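Local coordinates for protein homoserine O-acetyltransferase (Bacillus anthracis str. 'Ames Ancestor', PDB 3I1I) that probably transfers an acetyl group from acetyl-CoA to the hydroxyl of L-homoserine, as an enzyme of the alpha/beta hydrolase fold, at residues Met4-Leu14 against Pro26-Tyr34; Trp71-Ile81 against Ile358-Leu369. One frame throughout, in Å; residues are numbered along the deposited sequence. Where two conformers were deposited one is given.

Interaction 1: Met4-Leu14 against Pro26-Tyr34; sequences MQIVKKEKFIL and PVQMGYETY
Glu10 and Tyr31 face each other as a hydrogen-bonded pair in the antiparallel hairpin of strands 10-18 and 24-34, at the edge of the main sheet. Glu10 N gives a straight bond to Tyr31 O (2.8 Å, 169° at the hydrogen). Phe12 with Met29 and Leu14 with Val27 repeat the two-bond pattern. From Tyr31 CB the side chain turns so that CG sits between the backbone N and the carbonyl carbon (chi1 68°). This lays the ring under Glu10. Glu10 CB stands over one face as a CH-pi contact, closest to Tyr31 CZ at 3.4 Å and near CE2. Tyr31 CE1 lies near Glu10 CG. Tyr31 CE2 is also 4.0 Å from Phe12 CB. At the tip, Tyr31 OH bonds Glu301 of the second subunit.

Before the strand, Val7 CG1 packs on Glu32 OE2 at 3.4 Å, and Val7 CG2 meets the Tyr34 ring at its edge. Tyr34 OH donates to Glu32 OE2 (2.7 Å). His56 ND1 bonds the same oxygen, while Tyr61 OH and Ser55 OG bond Glu32 OE1. Lys9 NZ makes its salt bridge with Asp92, bonds His103 O and stays beyond salt-bridge distance of Glu32 OE1. Several polar partners thus hold the buried Glu32 carboxylate.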
# COMPACT_ATOMS: atom_id res chain seq x y z
N MSE A 4 22.35 -27.01 -22.78
CA MSE A 4 23.42 -26.12 -22.22
C MSE A 4 24.25 -26.83 -21.20
O MSE A 4 23.78 -27.79 -20.60
CB MSE A 4 22.82 -24.89 -21.53
CG MSE A 4 22.47 -23.79 -22.50
SE MSE A 4 22.66 -21.99 -21.79
CE MSE A 4 21.15 -21.94 -20.58
N GLN A 5 25.47 -26.34 -20.98
CA GLN A 5 26.36 -26.87 -19.95
C GLN A 5 25.93 -26.31 -18.60
O GLN A 5 25.44 -25.18 -18.52
CB GLN A 5 27.80 -26.45 -20.21
CG GLN A 5 28.33 -26.75 -21.61
CD GLN A 5 28.67 -28.20 -21.81
OE1 GLN A 5 29.32 -28.82 -20.96
NE2 GLN A 5 28.25 -28.76 -22.94
N ILE A 6 26.12 -27.08 -17.53
CA ILE A 6 25.85 -26.58 -16.20
C ILE A 6 26.60 -25.27 -15.99
O ILE A 6 27.73 -25.11 -16.44
CB ILE A 6 26.21 -27.61 -15.15
CG1 ILE A 6 24.99 -28.52 -14.92
CG2 ILE A 6 26.63 -26.93 -13.85
CD1 ILE A 6 23.90 -28.48 -16.03
N VAL A 7 25.94 -24.33 -15.32
CA VAL A 7 26.43 -22.98 -15.19
C VAL A 7 27.22 -22.82 -13.90
O VAL A 7 26.84 -23.32 -12.85
CB VAL A 7 25.25 -21.95 -15.20
CG1 VAL A 7 25.75 -20.52 -14.81
CG2 VAL A 7 24.53 -21.96 -16.55
N LYS A 8 28.31 -22.07 -13.98
CA LYS A 8 29.17 -21.87 -12.85
C LYS A 8 29.01 -20.45 -12.35
O LYS A 8 29.10 -19.52 -13.13
CB LYS A 8 30.64 -22.11 -13.25
CG LYS A 8 31.51 -22.61 -12.08
CD LYS A 8 32.87 -21.86 -11.94
CE LYS A 8 33.41 -21.89 -10.47
NZ LYS A 8 33.47 -23.30 -9.88
N LYS A 9 28.77 -20.27 -11.06
CA LYS A 9 28.72 -18.94 -10.50
C LYS A 9 30.13 -18.42 -10.32
O LYS A 9 31.00 -19.15 -9.87
CB LYS A 9 28.00 -18.97 -9.15
CG LYS A 9 27.67 -17.59 -8.58
CD LYS A 9 26.35 -17.03 -9.09
CE LYS A 9 26.12 -15.59 -8.58
NZ LYS A 9 24.69 -15.22 -8.60
N GLU A 10 30.36 -17.17 -10.68
CA GLU A 10 31.64 -16.51 -10.43
C GLU A 10 31.42 -15.31 -9.53
O GLU A 10 30.27 -14.94 -9.21
CB GLU A 10 32.25 -15.99 -11.72
CG GLU A 10 32.22 -16.94 -12.87
CD GLU A 10 33.37 -17.90 -12.89
OE1 GLU A 10 33.49 -18.58 -13.94
OE2 GLU A 10 34.14 -17.99 -11.88
N LYS A 11 32.53 -14.69 -9.17
CA LYS A 11 32.52 -13.58 -8.23
C LYS A 11 33.47 -12.48 -8.70
O LYS A 11 34.59 -12.76 -9.06
CB LYS A 11 32.95 -14.12 -6.86
CG LYS A 11 33.16 -13.10 -5.79
CD LYS A 11 33.40 -13.80 -4.43
CE LYS A 11 33.78 -12.81 -3.32
NZ LYS A 11 33.63 -13.33 -1.93
N PHE A 12 33.00 -11.24 -8.72
CA PHE A 12 33.83 -10.09 -9.02
C PHE A 12 33.86 -9.16 -7.81
O PHE A 12 32.82 -8.91 -7.20
CB PHE A 12 33.27 -9.35 -10.22
CG PHE A 12 34.03 -8.09 -10.58
CD1 PHE A 12 35.34 -8.16 -11.04
CD2 PHE A 12 33.43 -6.84 -10.46
CE1 PHE A 12 36.04 -7.01 -11.38
CE2 PHE A 12 34.10 -5.68 -10.83
CZ PHE A 12 35.43 -5.77 -11.29
N ILE A 13 35.04 -8.68 -7.46
CA ILE A 13 35.26 -7.83 -6.29
C ILE A 13 35.87 -6.51 -6.69
O ILE A 13 36.66 -6.45 -7.62
CB ILE A 13 36.26 -8.52 -5.33
CG1 ILE A 13 35.49 -9.38 -4.33
CG2 ILE A 13 37.21 -7.53 -4.62
CD1 ILE A 13 35.61 -10.84 -4.62
N LEU A 14 35.48 -5.45 -6.00
CA LEU A 14 36.20 -4.18 -6.03
C LEU A 14 36.54 -3.81 -4.59
O LEU A 14 35.71 -3.89 -3.69
CB LEU A 14 35.40 -3.09 -6.71
CG LEU A 14 35.13 -3.29 -8.21
CD1 LEU A 14 33.97 -2.38 -8.66
CD2 LEU A 14 36.38 -3.01 -9.09
N PRO A 26 34.02 -1.07 -0.19
CA PRO A 26 34.22 -2.30 -0.96
C PRO A 26 32.88 -2.94 -1.40
O PRO A 26 31.91 -2.97 -0.63
CB PRO A 26 34.96 -3.25 0.03
CG PRO A 26 35.46 -2.39 1.13
CD PRO A 26 34.60 -1.15 1.17
N VAL A 27 32.88 -3.50 -2.60
CA VAL A 27 31.71 -4.18 -3.14
C VAL A 27 32.12 -5.49 -3.81
O VAL A 27 33.25 -5.64 -4.26
CB VAL A 27 31.00 -3.29 -4.20
CG1 VAL A 27 30.54 -1.94 -3.58
CG2 VAL A 27 31.92 -3.04 -5.33
N GLN A 28 31.18 -6.43 -3.88
CA GLN A 28 31.32 -7.66 -4.65
C GLN A 28 30.05 -7.84 -5.47
O GLN A 28 29.02 -7.27 -5.17
CB GLN A 28 31.49 -8.86 -3.74
CG GLN A 28 30.40 -8.95 -2.67
CD GLN A 28 30.46 -10.19 -1.78
OE1 GLN A 28 31.47 -10.87 -1.73
NE2 GLN A 28 29.34 -10.49 -1.11
N MSE A 29 30.14 -8.70 -6.47
CA MSE A 29 29.10 -8.88 -7.44
C MSE A 29 29.19 -10.27 -8.04
O MSE A 29 30.16 -10.61 -8.69
CB MSE A 29 29.25 -7.83 -8.53
CG MSE A 29 28.07 -7.74 -9.49
SE MSE A 29 28.47 -6.48 -10.93
CE MSE A 29 26.92 -5.40 -10.85
N GLY A 30 28.16 -11.09 -7.86
CA GLY A 30 28.17 -12.40 -8.49
C GLY A 30 27.90 -12.26 -9.96
O GLY A 30 27.33 -11.30 -10.38
N TYR A 31 28.33 -13.22 -10.76
CA TYR A 31 27.92 -13.23 -12.16
C TYR A 31 28.06 -14.62 -12.73
O TYR A 31 28.57 -15.52 -12.07
CB TYR A 31 28.74 -12.25 -13.01
CG TYR A 31 30.20 -12.61 -13.20
CD1 TYR A 31 30.62 -13.22 -14.36
CD2 TYR A 31 31.16 -12.27 -12.25
CE1 TYR A 31 31.96 -13.55 -14.55
CE2 TYR A 31 32.53 -12.57 -12.45
CZ TYR A 31 32.92 -13.21 -13.59
OH TYR A 31 34.25 -13.53 -13.82
N GLU A 32 27.58 -14.79 -13.95
CA GLU A 32 27.68 -16.07 -14.60
C GLU A 32 27.62 -15.82 -16.08
O GLU A 32 27.13 -14.78 -16.48
CB GLU A 32 26.57 -17.01 -14.09
CG GLU A 32 25.17 -16.69 -14.58
CD GLU A 32 24.12 -17.43 -13.80
OE1 GLU A 32 24.07 -17.18 -12.57
OE2 GLU A 32 23.33 -18.23 -14.40
N THR A 33 28.14 -16.74 -16.88
CA THR A 33 28.27 -16.56 -18.34
C THR A 33 27.83 -17.83 -19.05
O THR A 33 27.83 -18.91 -18.49
CB THR A 33 29.74 -16.22 -18.77
OG1 THR A 33 30.56 -17.41 -18.73
CG2 THR A 33 30.38 -15.12 -17.88
N TYR A 34 27.44 -17.68 -20.31
CA TYR A 34 27.01 -18.77 -21.14
C TYR A 34 27.62 -18.58 -22.52
O TYR A 34 27.85 -17.46 -22.96
CB TYR A 34 25.48 -18.83 -21.26
CG TYR A 34 24.70 -18.37 -20.05
CD1 TYR A 34 24.54 -19.18 -18.93
CD2 TYR A 34 24.07 -17.13 -20.03
CE1 TYR A 34 23.81 -18.75 -17.80
CE2 TYR A 34 23.33 -16.70 -18.92
CZ TYR A 34 23.21 -17.51 -17.81
OH TYR A 34 22.46 -17.09 -16.72
O HOH W 1 29.12 -21.35 -16.49

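Interaction 2: Trp71-Ile81 against Ile358-Leu369; sequences WDGLIGPGKAI and IHLFEKKVYEFL
Leu74 overlaps Ile358 at the start of the chain leading into helix 362-370, with Leu74 CG 3.6 Å from Ile358 CG1. This is packing in an alpha/beta hydrolase fold, where the C-terminal helix lies against the central sheet and the loop segment 71-81 packs beside it. Leu74 spreads its atoms over three partners across the contact. Besides Ile358, Leu74 CD1 reaches Phe361 CE1 at 3.8 Å, the two side chains crossing at about a right angle. Leu74 CD2 rests on Glu362 CB. Within its own segment, Leu74 CD1 stands over the centre of the Trp71 ring system, 3.6 Å above the plane.

Ile358 continues past Leu74 and puts Ile358 CD1 3.7 Å from Trp71 NE1. That indole nitrogen bonds Gly354 O, so the methyl lies beside a satisfied donor. Trp71 also packs on Met152 and Pro154 of strand 150-154, close to a probable nucleophile elbow. Phe361 occupies the N-cap position. Its CG lies between the backbone N and the carbonyl carbon (chi1 60°), and the ring reaches Leu74 from there.

Further along, Ala80 points its CB at the first turn of the helix, with Ala80 CB 3.4 Å from Glu362 O. The small methyl lets the backbones come close, with Ala80 CA 4.8 Å from Tyr366 CA. Ala80 O lies at the edge of the Tyr366 ring. Beyond it, Ile81 CG1 meets both Val365 CG1 and Leu369 CD1 on one side.

The two segments share no direct hydrogen bond, but water joins them. One water molecule donates to Gly73 O and to Glu362 OE1, and it accepts from Ala80 N at 3.1 Å.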
# COMPACT_ATOMS: atom_id res chain seq x y z
N TRP A 71 15.16 -16.10 -17.81
CA TRP A 71 14.97 -15.83 -19.25
C TRP A 71 15.46 -17.01 -20.08
O TRP A 71 15.90 -16.84 -21.24
CB TRP A 71 15.66 -14.52 -19.67
CG TRP A 71 14.75 -13.39 -20.09
CD1 TRP A 71 13.40 -13.33 -19.97
CD2 TRP A 71 15.15 -12.12 -20.65
NE1 TRP A 71 12.91 -12.13 -20.45
CE2 TRP A 71 13.97 -11.37 -20.85
CE3 TRP A 71 16.38 -11.56 -20.99
CZ2 TRP A 71 13.98 -10.09 -21.41
CZ3 TRP A 71 16.41 -10.28 -21.54
CH2 TRP A 71 15.21 -9.56 -21.75
N ASP A 72 15.33 -18.21 -19.52
CA ASP A 72 15.89 -19.42 -20.15
C ASP A 72 15.34 -19.64 -21.54
O ASP A 72 16.06 -20.07 -22.44
CB ASP A 72 15.65 -20.67 -19.31
CG ASP A 72 16.42 -21.86 -19.84
OD1 ASP A 72 17.68 -21.94 -19.64
OD2 ASP A 72 15.78 -22.72 -20.49
N GLY A 73 14.06 -19.34 -21.74
CA GLY A 73 13.45 -19.50 -23.05
C GLY A 73 14.06 -18.66 -24.16
O GLY A 73 13.90 -19.01 -25.33
N LEU A 74 14.70 -17.54 -23.82
CA LEU A 74 15.35 -16.65 -24.81
C LEU A 74 16.80 -16.98 -25.03
O LEU A 74 17.35 -16.64 -26.08
CB LEU A 74 15.32 -15.18 -24.35
CG LEU A 74 14.18 -14.30 -24.83
CD1 LEU A 74 14.29 -12.93 -24.15
CD2 LEU A 74 14.09 -14.20 -26.39
N ILE A 75 17.45 -17.54 -24.01
CA ILE A 75 18.89 -17.69 -24.02
C ILE A 75 19.26 -19.16 -24.07
O ILE A 75 18.91 -19.90 -23.16
CB ILE A 75 19.53 -17.14 -22.74
CG1 ILE A 75 19.13 -15.67 -22.52
CG2 ILE A 75 21.05 -17.30 -22.80
CD1 ILE A 75 19.37 -15.15 -21.08
N GLY A 76 20.00 -19.54 -25.11
CA GLY A 76 20.61 -20.87 -25.20
C GLY A 76 20.86 -21.28 -26.65
O GLY A 76 20.61 -20.50 -27.58
N PRO A 77 21.32 -22.53 -26.86
CA PRO A 77 21.66 -23.07 -28.18
C PRO A 77 20.50 -23.00 -29.12
O PRO A 77 19.43 -23.50 -28.80
CB PRO A 77 22.01 -24.53 -27.88
CG PRO A 77 22.43 -24.53 -26.45
CD PRO A 77 21.53 -23.52 -25.79
N GLY A 78 20.68 -22.34 -30.26
CA GLY A 78 19.59 -22.20 -31.21
C GLY A 78 18.45 -21.28 -30.82
O GLY A 78 17.50 -21.17 -31.55
N LYS A 79 18.54 -20.58 -29.68
CA LYS A 79 17.49 -19.68 -29.24
C LYS A 79 17.72 -18.24 -29.74
O LYS A 79 18.70 -17.95 -30.42
CB LYS A 79 17.35 -19.74 -27.70
CG LYS A 79 16.90 -21.13 -27.20
CD LYS A 79 16.77 -21.21 -25.67
CE LYS A 79 16.17 -22.55 -25.19
NZ LYS A 79 16.41 -22.81 -23.72
N ALA A 80 16.81 -17.34 -29.39
CA ALA A 80 16.84 -15.98 -29.94
C ALA A 80 18.14 -15.26 -29.61
O ALA A 80 18.62 -14.47 -30.39
CB ALA A 80 15.62 -15.17 -29.42
N ILE A 81 18.63 -15.48 -28.39
CA ILE A 81 19.95 -15.04 -27.94
C ILE A 81 20.74 -16.34 -27.92
O ILE A 81 20.76 -17.09 -26.94
CB ILE A 81 19.88 -14.40 -26.57
CG1 ILE A 81 18.91 -13.23 -26.60
CG2 ILE A 81 21.26 -13.96 -26.12
CD1 ILE A 81 18.62 -12.66 -25.26
N ILE A 358 7.92 -14.62 -23.75
CA ILE A 358 9.06 -14.65 -24.65
C ILE A 358 8.65 -14.91 -26.08
O ILE A 358 9.15 -14.28 -26.98
CB ILE A 358 10.06 -15.76 -24.12
CG1 ILE A 358 11.07 -15.07 -23.24
CG2 ILE A 358 10.73 -16.61 -25.23
CD1 ILE A 358 10.46 -14.25 -22.16
N HIS A 359 7.70 -15.81 -26.30
CA HIS A 359 7.25 -16.12 -27.66
C HIS A 359 6.76 -14.90 -28.40
O HIS A 359 6.83 -14.84 -29.61
CB HIS A 359 6.19 -17.25 -27.69
CG HIS A 359 4.88 -16.91 -27.05
ND1 HIS A 359 4.72 -16.81 -25.67
CD2 HIS A 359 3.65 -16.70 -27.58
CE1 HIS A 359 3.46 -16.54 -25.40
NE2 HIS A 359 2.79 -16.48 -26.54
N LEU A 360 6.29 -13.90 -27.67
CA LEU A 360 5.70 -12.70 -28.33
C LEU A 360 6.75 -11.79 -29.00
O LEU A 360 6.42 -11.02 -29.91
CB LEU A 360 4.83 -11.89 -27.35
CG LEU A 360 3.58 -12.61 -26.82
CD1 LEU A 360 2.87 -11.80 -25.73
CD2 LEU A 360 2.60 -12.96 -27.97
N PHE A 361 8.01 -11.90 -28.56
CA PHE A 361 9.08 -11.02 -29.07
C PHE A 361 10.43 -11.68 -29.42
O PHE A 361 11.33 -10.97 -29.86
CB PHE A 361 9.33 -9.82 -28.11
CG PHE A 361 9.74 -10.21 -26.70
CD1 PHE A 361 11.08 -10.23 -26.33
CD2 PHE A 361 8.77 -10.50 -25.71
CE1 PHE A 361 11.47 -10.57 -25.04
CE2 PHE A 361 9.16 -10.85 -24.41
CZ PHE A 361 10.50 -10.87 -24.07
N GLU A 362 10.57 -13.00 -29.23
CA GLU A 362 11.86 -13.65 -29.48
C GLU A 362 12.30 -13.47 -30.93
O GLU A 362 13.47 -13.30 -31.23
CB GLU A 362 11.81 -15.13 -29.12
CG GLU A 362 10.94 -15.95 -30.06
CD GLU A 362 10.67 -17.37 -29.55
OE1 GLU A 362 11.51 -17.94 -28.81
OE2 GLU A 362 9.62 -17.93 -29.93
N LYS A 363 11.36 -13.50 -31.85
CA LYS A 363 11.73 -13.37 -33.25
C LYS A 363 12.28 -11.96 -33.56
O LYS A 363 13.21 -11.81 -34.34
CB LYS A 363 10.55 -13.70 -34.14
CG LYS A 363 10.89 -13.68 -35.61
CD LYS A 363 9.66 -14.04 -36.49
CE LYS A 363 9.97 -13.89 -38.01
NZ LYS A 363 8.77 -13.41 -38.81
N LYS A 364 11.70 -10.95 -32.92
CA LYS A 364 12.18 -9.59 -33.06
C LYS A 364 13.57 -9.42 -32.44
O LYS A 364 14.42 -8.73 -33.03
CB LYS A 364 11.21 -8.61 -32.40
CG LYS A 364 11.53 -7.14 -32.67
CD LYS A 364 11.60 -6.86 -34.16
CE LYS A 364 11.25 -5.45 -34.50
NZ LYS A 364 11.78 -5.08 -35.88
N VAL A 365 13.80 -10.01 -31.27
CA VAL A 365 15.08 -9.89 -30.62
C VAL A 365 16.17 -10.43 -31.56
O VAL A 365 17.19 -9.77 -31.84
CB VAL A 365 15.07 -10.61 -29.26
CG1 VAL A 365 16.48 -10.95 -28.78
CG2 VAL A 365 14.30 -9.74 -28.20
N TYR A 366 15.92 -11.62 -32.06
CA TYR A 366 16.83 -12.29 -32.96
C TYR A 366 17.19 -11.40 -34.15
O TYR A 366 18.33 -11.22 -34.45
CB TYR A 366 16.18 -13.59 -33.46
CG TYR A 366 17.00 -14.28 -34.48
CD1 TYR A 366 18.13 -15.02 -34.11
CD2 TYR A 366 16.69 -14.16 -35.83
CE1 TYR A 366 18.92 -15.63 -35.08
CE2 TYR A 366 17.47 -14.79 -36.80
CZ TYR A 366 18.57 -15.52 -36.41
OH TYR A 366 19.31 -16.11 -37.38
N GLU A 367 16.19 -10.86 -34.82
CA GLU A 367 16.39 -9.96 -35.97
C GLU A 367 17.23 -8.74 -35.58
O GLU A 367 18.12 -8.31 -36.31
CB GLU A 367 15.01 -9.53 -36.53
CG GLU A 367 14.94 -8.37 -37.55
CD GLU A 367 13.46 -7.99 -37.91
OE1 GLU A 367 13.11 -6.79 -37.96
OE2 GLU A 367 12.64 -8.91 -38.12
N PHE A 368 16.96 -8.18 -34.41
CA PHE A 368 17.64 -6.99 -33.95
C PHE A 368 19.11 -7.25 -33.61
O PHE A 368 19.98 -6.45 -33.94
CB PHE A 368 16.91 -6.42 -32.75
CG PHE A 368 17.32 -5.05 -32.41
CD1 PHE A 368 16.90 -3.98 -33.16
CD2 PHE A 368 18.13 -4.81 -31.33
CE1 PHE A 368 17.28 -2.68 -32.84
CE2 PHE A 368 18.52 -3.50 -31.01
CZ PHE A 368 18.09 -2.45 -31.77
N LEU A 369 19.38 -8.40 -33.00
CA LEU A 369 20.75 -8.80 -32.71
C LEU A 369 21.57 -9.00 -34.00
O LEU A 369 22.79 -8.91 -33.97
CB LEU A 369 20.77 -10.06 -31.87
CG LEU A 369 20.25 -9.88 -30.45
CD1 LEU A 369 20.22 -11.24 -29.72
CD2 LEU A 369 21.10 -8.81 -29.66
O HOH W 2 14.17 -18.04 -27.87
O HOH W 3 11.90 -20.71 -26.92

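The two contacts follow one another along the chain: interaction 1 closes before interaction 2 opens. Their centres are about 22 Å apart. Interaction 1 is the hairpin at one edge of the main eight-stranded sheet and also meets the second subunit. Interaction 2 joins the loop segment 71-81 to the C-terminal helix, which packs against strands further across that sheet, including 150-154 and 309-313. No other chain of the assembly touches it. The contacts meet at the N-terminal end: Met4 CG lies 3.4 Å from Pro77 CD, and Tyr34 CD2 lies 4.1 Å from Ile75 CG2. Segment 71-81 therefore packs against the N-terminal residue Met4 on one hand and helix 362-370 on the other.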